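Local structure of A-adding tRNA nucleotidyltransferase (Aquifex aeolicus, 4WBY) at residues M125-N130 with G135-Y140; D36-K41 with G142-L147. The protein adds the terminal adenosine to tRNAs ending in CC, using ATP and magnesium, to complete the CCA terminus. One frame throughout, in Å; residues are numbered along the deposited sequence.

Contact 1: residues M125-N130 with G135-Y140; sequences MAISVN and GTLIDY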
ATOM      1  N   MET A 125     -12.096 -15.715   6.842  1.00 13.58           N
ATOM      2  CA  MET A 125     -11.877 -16.876   7.702  1.00 13.03           C
ATOM      3  C   MET A 125     -11.488 -16.480   9.115  1.00 11.54           C
ATOM      4  O   MET A 125     -11.117 -15.332   9.377  1.00 13.25           O
ATOM      5  CB  MET A 125     -10.808 -17.786   7.104  1.00 13.49           C
ATOM      6  CG  MET A 125     -11.283 -18.416   5.796  1.00 14.37           C
ATOM      7  SD  MET A 125     -10.058 -19.456   4.982  1.00 16.59           S
ATOM      8  CE  MET A 125      -8.972 -18.210   4.307  1.00 16.36           C
ATOM      9  N   ALA A 126     -11.579 -17.441  10.025  1.00 12.42           N
ATOM     10  CA  ALA A 126     -11.222 -17.215  11.419  1.00 12.27           C
ATOM     11  C   ALA A 126     -10.466 -18.415  11.973  1.00 11.56           C
ATOM     12  O   ALA A 126     -10.548 -19.522  11.431  1.00 13.21           O
ATOM     13  CB  ALA A 126     -12.466 -16.948  12.253  1.00 13.99           C
ATOM     14  N   ILE A 127      -9.721 -18.183  13.048  1.00 12.54           N
ATOM     15  CA  ILE A 127      -9.106 -19.259  13.806  1.00 13.28           C
ATOM     16  C   ILE A 127      -9.642 -19.204  15.223  1.00 12.64           C
ATOM     17  O   ILE A 127      -9.508 -18.181  15.901  1.00 14.27           O
ATOM     18  CB  ILE A 127      -7.565 -19.144  13.834  1.00 14.13           C
ATOM     19  CG1 ILE A 127      -7.005 -19.172  12.410  1.00 16.19           C
ATOM     20  CG2 ILE A 127      -6.960 -20.274  14.674  1.00 16.36           C
ATOM     21  CD1 ILE A 127      -5.574 -18.666  12.297  1.00 18.90           C
ATOM     22  N   SER A 128     -10.253 -20.291  15.683  1.00 12.35           N
ATOM     23  CA  SER A 128     -10.709 -20.330  17.066  1.00 13.27           C
ATOM     24  C   SER A 128      -9.526 -20.334  18.028  1.00 12.75           C
ATOM     25  O   SER A 128      -8.583 -21.097  17.847  1.00 13.77           O
ATOM     26  CB  SER A 128     -11.563 -21.569  17.328  1.00 15.00           C
ATOM     27  OG  SER A 128     -11.909 -21.612  18.703  1.00 15.66           O
ATOM     28  N   VAL A 129      -9.582 -19.502  19.064  1.00 13.23           N
ATOM     29  CA  VAL A 129      -8.603 -19.619  20.131  1.00 12.40           C
ATOM     30  C   VAL A 129      -9.300 -20.108  21.396  1.00 14.49           C
ATOM     31  O   VAL A 129      -8.767 -20.018  22.500  1.00 15.45           O
ATOM     32  CB  VAL A 129      -7.848 -18.290  20.373  1.00 13.25           C
ATOM     33  CG1 VAL A 129      -7.066 -17.920  19.106  1.00 15.29           C
ATOM     34  CG2 VAL A 129      -8.792 -17.164  20.815  1.00 16.09           C
ATOM     35  N   ASN A 130     -10.494 -20.656  21.223  1.00 14.60           N
ATOM     36  CA  ASN A 130     -11.265 -21.117  22.367  1.00 14.91           C
ATOM     37  C   ASN A 130     -10.791 -22.456  22.898  1.00 14.61           C
ATOM     38  O   ASN A 130     -10.107 -23.202  22.204  1.00 17.24           O
ATOM     39  CB  ASN A 130     -12.742 -21.159  21.995  1.00 15.48           C
ATOM     40  CG  ASN A 130     -13.232 -19.806  21.578  1.00 16.14           C
ATOM     41  OD1 ASN A 130     -13.332 -18.900  22.410  1.00 18.37           O
ATOM     42  ND2 ASN A 130     -13.476 -19.629  20.275  1.00 16.77           N
ATOM     43  N   GLY A 135      -7.313 -23.607  17.616  1.00 12.80           N
ATOM     44  CA  GLY A 135      -6.621 -23.726  16.345  1.00 14.78           C
ATOM     45  C   GLY A 135      -7.505 -24.142  15.174  1.00 13.85           C
ATOM     46  O   GLY A 135      -7.020 -24.245  14.054  1.00 15.74           O
ATOM     47  N   THR A 136      -8.798 -24.361  15.413  1.00 13.51           N
ATOM     48  CA  THR A 136      -9.710 -24.727  14.328  1.00 14.29           C
ATOM     49  C   THR A 136      -9.844 -23.594  13.313  1.00 13.91           C
ATOM     50  O   THR A 136     -10.107 -22.447  13.679  1.00 13.66           O
ATOM     51  CB  THR A 136     -11.102 -25.095  14.862  1.00 15.33           C
ATOM     52  OG1 THR A 136     -10.987 -26.230  15.724  1.00 17.76           O
ATOM     53  CG2 THR A 136     -12.052 -25.425  13.732  1.00 17.56           C
ATOM     54  N   LEU A 137      -9.663 -23.930  12.036  1.00 13.70           N
ATOM     55  CA  LEU A 137      -9.881 -22.981  10.956  1.00 13.09           C
ATOM     56  C   LEU A 137     -11.364 -22.955  10.635  1.00 13.28           C
ATOM     57  O   LEU A 137     -11.942 -23.965  10.231  1.00 18.36           O
ATOM     58  CB  LEU A 137      -9.067 -23.349   9.718  1.00 14.49           C
ATOM     59  CG  LEU A 137      -9.221 -22.425   8.506  1.00 14.97           C
ATOM     60  CD1 LEU A 137      -8.680 -21.034   8.785  1.00 16.04           C
ATOM     61  CD2 LEU A 137      -8.500 -23.043   7.323  1.00 17.89           C
ATOM     62  N   ILE A 138     -11.978 -21.801  10.858  1.00 13.28           N
ATOM     63  CA  ILE A 138     -13.395 -21.603  10.603  1.00 13.94           C
ATOM     64  C   ILE A 138     -13.527 -20.958   9.238  1.00 13.83           C
ATOM     65  O   ILE A 138     -13.117 -19.818   9.028  1.00 15.57           O
ATOM     66  CB  ILE A 138     -14.041 -20.739  11.694  1.00 15.96           C
ATOM     67  CG1 ILE A 138     -13.886 -21.434  13.055  1.00 19.98           C
ATOM     68  CG2 ILE A 138     -15.505 -20.471  11.380  1.00 18.32           C
ATOM     69  CD1 ILE A 138     -14.146 -20.537  14.220  1.00 23.20           C
ATOM     70  N   ASP A 139     -14.080 -21.714   8.305  1.00 15.52           N
ATOM     71  CA  ASP A 139     -14.128 -21.317   6.908  1.00 15.83           C
ATOM     72  C   ASP A 139     -15.506 -21.645   6.362  1.00 16.83           C
ATOM     73  O   ASP A 139     -15.751 -22.763   5.895  1.00 19.49           O
ATOM     74  CB  ASP A 139     -13.022 -22.028   6.127  1.00 15.43           C
ATOM     75  CG  ASP A 139     -13.018 -21.684   4.663  1.00 16.01           C
ATOM     76  OD1 ASP A 139     -13.674 -20.699   4.255  1.00 17.76           O
ATOM     77  OD2 ASP A 139     -12.339 -22.421   3.926  1.00 16.78           O
ATOM     78  N   TYR A 140     -16.413 -20.677   6.475  1.00 18.74           N
ATOM     79  CA  TYR A 140     -17.798 -20.861   6.055  1.00 20.56           C
ATOM     80  C   TYR A 140     -18.027 -20.687   4.566  1.00 18.99           C
ATOM     81  O   TYR A 140     -19.037 -21.157   4.044  1.00 22.69           O
ATOM     82  CB  TYR A 140     -18.720 -19.872   6.776  1.00 23.53           C
ATOM     83  CG  TYR A 140     -18.815 -20.036   8.273  1.00 26.02           C
ATOM     84  CD1 TYR A 140     -19.361 -21.186   8.835  1.00 29.15           C
ATOM     85  CD2 TYR A 140     -18.396 -19.026   9.126  1.00 25.13           C
ATOM     86  CE1 TYR A 140     -19.461 -21.333  10.205  1.00 29.85           C
ATOM     87  CE2 TYR A 140     -18.496 -19.164  10.503  1.00 25.66           C
ATOM     88  CZ  TYR A 140     -19.026 -20.320  11.034  1.00 29.57           C
ATOM     89  OH  TYR A 140     -19.129 -20.462  12.397  1.00 32.93           O
TER
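A126 and I138 form the hydrogen-bonded pair of an antiparallel ladder, and the tight part of the contact is its backbone: A126 N donates to I138 O at 3.0 Å, I138 N to A126 O at 2.8 Å. The regular ladder ends at I127 and L137; then G135 and T136 make a G1-type beta bulge opposite S128, which bonds T136 O and G135 N, and the positive phi of G135 (88°) suits glycine. Side chains meet less closely. The CB atoms of A126 and I138 stand 4.1 Å apart beside L111; on the other face, beside V34, CD1 of L137 turns inward to 3.6 Å from A126 O. M125 and D139 lie side by side, pointing the same way, M125 CG 3.6 Å from D139 OD1; the carboxylate bonds G143 N and L144 N. T136 to D139, on the second arm, are partly exposed, although R1 and I3 bond its backbone. S128 OG, anti to its own N (chi1 176°), accepts from N130 N at 3.0 Å and from N130 ND2, and bonds D133. With alanine in this position, N130 and D133 would probably lose their shared partner. This is a beta hairpin ending on 137-138, the last strand counted in the head-domain sheet, with an ST turn after its first strand.

Contact 2: residues D36-K41 with G142-L147; sequences DILLGK and GGLRDL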
ATOM      1  N   ASP A  36      -2.960 -14.124   6.022  1.00 12.03           N
ATOM      2  CA  ASP A  36      -1.509 -14.009   5.999  1.00 13.35           C
ATOM      3  C   ASP A  36      -0.822 -15.172   6.726  1.00 12.52           C
ATOM      4  O   ASP A  36       0.248 -15.614   6.313  1.00 14.54           O
ATOM      5  CB  ASP A  36      -1.080 -12.659   6.581  1.00 15.59           C
ATOM      6  CG  ASP A  36      -1.366 -11.508   5.621  1.00 19.34           C
ATOM      7  OD1 ASP A  36      -1.648 -11.793   4.434  1.00 19.29           O
ATOM      8  OD2 ASP A  36      -1.318 -10.336   6.041  1.00 22.24           O
ATOM      9  N   ILE A  37      -1.436 -15.689   7.786  1.00 12.84           N
ATOM     10  CA  ILE A  37      -0.911 -16.889   8.428  1.00 13.90           C
ATOM     11  C   ILE A  37      -0.935 -18.064   7.447  1.00 13.29           C
ATOM     12  O   ILE A  37       0.040 -18.811   7.329  1.00 15.81           O
ATOM     13  CB  ILE A  37      -1.701 -17.238   9.701  1.00 14.04           C
ATOM     14  CG1 ILE A  37      -1.413 -16.205  10.793  1.00 15.88           C
ATOM     15  CG2 ILE A  37      -1.370 -18.645  10.186  1.00 15.90           C
ATOM     16  CD1 ILE A  37      -2.326 -16.326  11.995  1.00 16.29           C
ATOM     17  N   LEU A  38      -2.037 -18.215   6.721  1.00 13.21           N
ATOM     18  CA  LEU A  38      -2.126 -19.285   5.716  1.00 13.25           C
ATOM     19  C   LEU A  38      -1.147 -19.075   4.562  1.00 13.31           C
ATOM     20  O   LEU A  38      -0.747 -20.042   3.918  1.00 16.76           O
ATOM     21  CB  LEU A  38      -3.549 -19.402   5.171  1.00 13.78           C
ATOM     22  CG  LEU A  38      -4.548 -19.966   6.182  1.00 14.38           C
ATOM     23  CD1 LEU A  38      -5.983 -19.744   5.698  1.00 15.39           C
ATOM     24  CD2 LEU A  38      -4.285 -21.449   6.427  1.00 17.43           C
ATOM     25  N   LEU A  39      -0.759 -17.828   4.303  1.00 12.96           N
ATOM     26  CA  LEU A  39       0.223 -17.552   3.260  1.00 13.50           C
ATOM     27  C   LEU A  39       1.657 -17.627   3.794  1.00 13.55           C
ATOM     28  O   LEU A  39       2.602 -17.287   3.085  1.00 16.09           O
ATOM     29  CB  LEU A  39      -0.025 -16.177   2.628  1.00 15.15           C
ATOM     30  CG  LEU A  39      -1.335 -15.965   1.863  1.00 15.91           C
ATOM     31  CD1 LEU A  39      -1.506 -14.486   1.479  1.00 18.15           C
ATOM     32  CD2 LEU A  39      -1.402 -16.850   0.637  1.00 21.63           C
ATOM     33  N   GLY A  40       1.828 -18.074   5.036  1.00 14.28           N
ATOM     34  CA  GLY A  40       3.163 -18.303   5.561  1.00 15.22           C
ATOM     35  C   GLY A  40       3.935 -17.047   5.915  1.00 16.42           C
ATOM     36  O   GLY A  40       5.168 -17.064   5.974  1.00 17.17           O
ATOM     37  N   LYS A  41       3.216 -15.961   6.172  1.00 14.97           N
ATOM     38  CA  LYS A  41       3.845 -14.687   6.494  1.00 14.83           C
ATOM     39  C   LYS A  41       4.001 -14.515   7.994  1.00 17.31           C
ATOM     40  O   LYS A  41       3.168 -14.980   8.775  1.00 23.39           O
ATOM     41  CB  LYS A  41       3.021 -13.539   5.918  1.00 16.96           C
ATOM     42  CG  LYS A  41       2.972 -13.568   4.393  1.00 22.74           C
ATOM     43  CD  LYS A  41       1.858 -12.703   3.825  1.00 27.44           C
ATOM     44  CE  LYS A  41       2.051 -11.243   4.155  1.00 29.94           C
ATOM     45  NZ  LYS A  41       3.209 -10.672   3.420  1.00 35.53           N
ATOM     46  N   GLY A 142     -15.673 -20.905   1.732  1.00 16.28           N
ATOM     47  CA  GLY A 142     -14.784 -21.448   0.721  1.00 15.00           C
ATOM     48  C   GLY A 142     -13.480 -20.689   0.562  1.00 14.30           C
ATOM     49  O   GLY A 142     -12.902 -20.665  -0.527  1.00 15.12           O
ATOM     50  N   GLY A 143     -13.011 -20.069   1.641  1.00 14.47           N
ATOM     51  CA  GLY A 143     -11.785 -19.298   1.584  1.00 14.83           C
ATOM     52  C   GLY A 143     -10.553 -20.136   1.308  1.00 12.88           C
ATOM     53  O   GLY A 143      -9.702 -19.733   0.523  1.00 13.29           O
ATOM     54  N   LEU A 144     -10.443 -21.303   1.938  1.00 12.67           N
ATOM     55  CA  LEU A 144      -9.260 -22.128   1.718  1.00 12.57           C
ATOM     56  C   LEU A 144      -9.244 -22.645   0.278  1.00 12.42           C
ATOM     57  O   LEU A 144      -8.190 -22.678  -0.363  1.00 13.29           O
ATOM     58  CB  LEU A 144      -9.195 -23.290   2.715  1.00 13.92           C
ATOM     59  CG  LEU A 144      -7.878 -24.075   2.730  1.00 13.91           C
ATOM     60  CD1 LEU A 144      -6.674 -23.200   3.119  1.00 16.85           C
ATOM     61  CD2 LEU A 144      -7.979 -25.278   3.669  1.00 14.79           C
ATOM     62  N   ARG A 145     -10.416 -23.009  -0.236  1.00 12.68           N
ATOM     63  CA  ARG A 145     -10.541 -23.448  -1.624  1.00 12.75           C
ATOM     64  C   ARG A 145     -10.179 -22.314  -2.590  1.00 12.49           C
ATOM     65  O   ARG A 145      -9.539 -22.550  -3.618  1.00 14.11           O
ATOM     66  CB  ARG A 145     -11.959 -23.954  -1.890  1.00 14.93           C
ATOM     67  CG  ARG A 145     -12.216 -24.401  -3.327  1.00 19.19           C
ATOM     68  CD  ARG A 145     -11.350 -25.573  -3.741  1.00 28.67           C
ATOM     69  NE  ARG A 145     -11.614 -25.952  -5.127  1.00 40.16           N
ATOM     70  CZ  ARG A 145     -11.615 -27.203  -5.578  1.00 50.63           C
ATOM     71  NH1 ARG A 145     -11.364 -28.209  -4.752  1.00 52.92           N
ATOM     72  NH2 ARG A 145     -11.867 -27.444  -6.859  1.00 55.20           N
ATOM     73  N   ASP A 146     -10.565 -21.085  -2.266  1.00 12.01           N
ATOM     74  CA  ASP A 146     -10.219 -19.966  -3.135  1.00 11.87           C
ATOM     75  C   ASP A 146      -8.735 -19.582  -3.027  1.00 11.84           C
ATOM     76  O   ASP A 146      -8.154 -19.096  -3.996  1.00 12.93           O
ATOM     77  CB  ASP A 146     -11.129 -18.771  -2.856  1.00 13.58           C
ATOM     78  CG  ASP A 146     -12.527 -18.971  -3.421  1.00 15.40           C
ATOM     79  OD1 ASP A 146     -12.704 -19.834  -4.312  1.00 16.80           O
ATOM     80  OD2 ASP A 146     -13.450 -18.270  -2.983  1.00 15.80           O
ATOM     81  N   LEU A 147      -8.102 -19.829  -1.883  1.00 13.37           N
ATOM     82  CA  LEU A 147      -6.640 -19.734  -1.835  1.00 13.87           C
ATOM     83  C   LEU A 147      -6.021 -20.760  -2.773  1.00 13.87           C
ATOM     84  O   LEU A 147      -5.152 -20.433  -3.586  1.00 15.10           O
ATOM     85  CB  LEU A 147      -6.095 -19.949  -0.425  1.00 15.69           C
ATOM     86  CG  LEU A 147      -6.199 -18.795   0.571  1.00 16.25           C
ATOM     87  CD1 LEU A 147      -5.691 -19.232   1.936  1.00 18.23           C
ATOM     88  CD2 LEU A 147      -5.450 -17.549   0.111  1.00 14.76           C
TER
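L147 reaches across from helix 143-149 and meets L38, the last residue of helix 32-38, and L39 just beyond it, one with each of its methyl branches. Its CD1 packs on L38, whose side chain crosses it at about a right angle: CD1 of L147 is 3.8 Å from CD1 of L38 and 3.9 Å from its CB. With L39 the crossing is oblique, and CD2 of L147 stands 4.1 Å from CD2 of L39. The CB of both L38 and L147 points toward the opposing segment; that of L39 does not, and only the end of its chain swings closer. L147 has CG anti to its carbonyl carbon (chi1 -78°), which directs both methyls at the 36-41 segment. L144, one turn earlier, is a marginal partner, its CD1 being 4.4 Å from CD1 of L38. The contact is apolar and small, burying 150 Å² in all, and its four leucines are partly exposed. The backbone after L38 ends the helix in a Schellman motif: K41 N bonds D36 O and G40 N bonds I37 O (3.0 Å), with G40 at positive phi. Opposite, G142 is the N-cap residue of the other helix. The result is a leucine contact between a helix C-terminus and a helix N-terminus in the nucleotidyltransferase head domain, beside G32-R35, which bind ATP.

Overall arrangement
Contact 1 is nested in the chain between the two segments of contact 2, and their centres lie 12 Å apart. M125 joins them: its CE reaches CD1 of L38 at 3.6 Å, while its SD is 3.6 Å from L144 N. A second link is polar, D139 OD2 to L144 N at 3.0 Å; the hairpin's end thus holds the start of helix 143-149. Both contacts flank ATP-binding residues: the side chain of L137 is about 4 Å from that of V34, and the side chain of L39 is about 4 Å from that of R35 and about 6 Å from that of R176. A sulfate, probably from the crystallisation liquor, lies about 4 Å from the side chain of L144 and about 5 Å from that of D139.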